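Local atomic coordinates of putative uncharacterized protein PH1404 (Pyrococcus horikoshii, PDB entry 3AF6), a protein that probably terminates transcription by cleaving nascent RNA at the exit channel of RNA polymerase, as a zinc-dependent nuclease of the metallo-beta-lactamase superfamily. Residues Asp626-Ile631 against Thr639-Asn644. Sequence-based numbering, arbitrary orientation.
Sequences DLATSI and TRAPNN. With SO4 (sulfate ion), chain D.
T639 OG1 lies 2.6 Å from A628 O, at hydrogen-bonding distance, and also has a hydrogen-bonding partner outside the two segments. The hydroxyl meets the helix carbonyl well off its bond direction, with an angle of about 113° at A628 O between C and OG1. With chi1 at 66°, OG1 of T639 is set between its own backbone N and carbonyl carbon and faces the helix backbone, while the methyl branch turns alongside the next part of the helix. There CG2 of T639 packs against CG2 of I631 at 3.6 Å, the two side chains crossing at a slant. I631 uses its short branch for this, CG2 being anti to the backbone N, and sends the longer CG1 arm away from T639; its side chain also packs on M601 and V604. One turn earlier, A628 CB sits over the start of the loop, 4.2 Å from A641 CB, and the CA atoms of A628 and T639 are 5.4 Å apart, consistent with the small side chain. Farther along the loop, N644 bonds a sulfate, probably from the crystallisation liquor, through ND2 to O2 at 2.7 Å with an N-H...O angle of 148°; E199 takes another bond from ND2, and F197 N donates to OD1. The A641 side chain lies about 10 Å from that of the zinc ligand H618, which follows strand 613-617. Segments 626-631 and 639-644 thus join the helix and second strand of a beta-alpha-beta unit in the predicted C-terminal part of the metallo-beta-lactamase domain: strand 638-640, the edge of its seven-stranded sheet within this chain, runs parallel to strand 613-617, with R640 bonding I614 and T616, and helix 621-635 packs A628 and L627 onto T616, while L627 and I631 also touch helix 597-606.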
loop_
_atom_site.group_PDB
_atom_site.type_symbol
_atom_site.label_atom_id
_atom_site.label_comp_id
_atom_site.label_asym_id
_atom_site.label_seq_id
_atom_site.Cartn_x
_atom_site.Cartn_y
_atom_site.Cartn_z
ATOM N N ASP A 626 20.351 -18.821 2.007
ATOM C CA ASP A 626 20.829 -19.067 0.649
ATOM C C ASP A 626 21.153 -17.763 -0.095
ATOM O O ASP A 626 22.268 -17.575 -0.591
ATOM C CB ASP A 626 19.763 -19.857 -0.117
ATOM C CG ASP A 626 20.298 -20.483 -1.392
ATOM O OD1 ASP A 626 21.117 -19.830 -2.077
ATOM O OD2 ASP A 626 19.889 -21.623 -1.717
ATOM N N LEU A 627 20.172 -16.862 -0.167
ATOM C CA LEU A 627 20.365 -15.595 -0.849
ATOM C C LEU A 627 21.541 -14.820 -0.254
ATOM O O LEU A 627 22.405 -14.331 -0.981
ATOM C CB LEU A 627 19.083 -14.772 -0.765
ATOM C CG LEU A 627 19.114 -13.349 -1.333
ATOM C CD1 LEU A 627 19.525 -13.360 -2.816
ATOM C CD2 LEU A 627 17.746 -12.738 -1.158
ATOM N N ALA A 628 21.568 -14.717 1.072
ATOM C CA ALA A 628 22.626 -14.005 1.790
ATOM C C ALA A 628 23.997 -14.591 1.471
ATOM O O ALA A 628 24.932 -13.863 1.127
ATOM C CB ALA A 628 22.365 -14.073 3.298
ATOM N N THR A 629 24.110 -15.908 1.603
ATOM C CA THR A 629 25.356 -16.603 1.317
ATOM C C THR A 629 25.731 -16.384 -0.140
ATOM O O THR A 629 26.888 -16.091 -0.455
ATOM C CB THR A 629 25.217 -18.121 1.562
ATOM O OG1 THR A 629 25.084 -18.372 2.968
ATOM C CG2 THR A 629 26.426 -18.865 1.017
ATOM N N SER A 630 24.744 -16.517 -1.023
ATOM C CA SER A 630 24.956 -16.342 -2.454
ATOM C C SER A 630 25.438 -14.945 -2.829
ATOM O O SER A 630 26.365 -14.803 -3.621
ATOM C CB SER A 630 23.673 -16.632 -3.212
ATOM O OG SER A 630 23.132 -17.866 -2.809
ATOM N N ILE A 631 24.807 -13.913 -2.277
ATOM C CA ILE A 631 25.203 -12.539 -2.580
ATOM C C ILE A 631 26.665 -12.310 -2.202
ATOM O O ILE A 631 27.449 -11.778 -2.988
ATOM C CB ILE A 631 24.332 -11.518 -1.814
ATOM C CG1 ILE A 631 22.894 -11.558 -2.342
ATOM C CG2 ILE A 631 24.921 -10.124 -1.949
ATOM C CD1 ILE A 631 21.934 -10.706 -1.563
ATOM N N THR A 639 26.909 -9.808 4.099
ATOM C CA THR A 639 25.501 -10.134 4.173
ATOM C C THR A 639 25.104 -10.870 5.450
ATOM O O THR A 639 25.939 -11.403 6.169
ATOM C CB THR A 639 25.102 -11.000 2.969
ATOM O OG1 THR A 639 25.775 -12.265 3.050
ATOM C CG2 THR A 639 25.492 -10.298 1.650
ATOM N N ARG A 640 23.810 -10.881 5.740
ATOM C CA ARG A 640 23.321 -11.602 6.904
ATOM C C ARG A 640 21.825 -11.835 6.846
ATOM O O ARG A 640 21.071 -10.983 6.372
ATOM C CB ARG A 640 23.661 -10.873 8.197
ATOM C CG ARG A 640 23.408 -11.765 9.409
ATOM C CD ARG A 640 23.636 -11.027 10.701
ATOM N NE ARG A 640 24.914 -10.328 10.680
ATOM C CZ ARG A 640 25.396 -9.657 11.715
ATOM N NH1 ARG A 640 24.698 -9.608 12.843
ATOM N NH2 ARG A 640 26.565 -9.036 11.621
ATOM N N ALA A 641 21.415 -13.005 7.328
ATOM C CA ALA A 641 20.014 -13.408 7.374
ATOM C C ALA A 641 19.637 -13.575 8.853
ATOM O O ALA A 641 19.577 -14.686 9.385
ATOM C CB ALA A 641 19.828 -14.713 6.621
ATOM N N PRO A 642 19.368 -12.457 9.530
ATOM C CA PRO A 642 19.005 -12.419 10.945
ATOM C C PRO A 642 17.697 -13.113 11.288
ATOM O O PRO A 642 16.835 -13.304 10.424
ATOM C CB PRO A 642 18.951 -10.925 11.226
ATOM C CG PRO A 642 18.359 -10.410 9.967
ATOM C CD PRO A 642 19.147 -11.141 8.908
ATOM N N ASN A 643 17.568 -13.490 12.560
ATOM C CA ASN A 643 16.365 -14.132 13.086
ATOM C C ASN A 643 15.553 -13.040 13.771
ATOM O O ASN A 643 16.100 -11.986 14.079
ATOM C CB ASN A 643 16.743 -15.172 14.127
ATOM C CG ASN A 643 16.818 -16.555 13.560
ATOM O OD1 ASN A 643 15.796 -17.128 13.169
ATOM N ND2 ASN A 643 18.026 -17.115 13.511
ATOM N N ASN A 644 14.259 -13.261 13.999
ATOM C CA ASN A 644 13.488 -12.239 14.703
ATOM C C ASN A 644 14.142 -12.121 16.083
ATOM O O ASN A 644 14.658 -13.107 16.604
ATOM C CB ASN A 644 12.012 -12.640 14.883
ATOM C CG ASN A 644 11.257 -12.761 13.560
ATOM O OD1 ASN A 644 11.451 -11.967 12.640
ATOM N ND2 ASN A 644 10.376 -13.747 13.473
HETATM S S SO4 D . 10.163 -15.923 16.133
HETATM O O1 SO4 D . 9.664 -16.529 17.385
HETATM O O2 SO4 D . 9.263 -14.844 15.725
HETATM O O3 SO4 D . 11.509 -15.389 16.352
HETATM O O4 SO4 D . 10.214 -16.944 15.074
#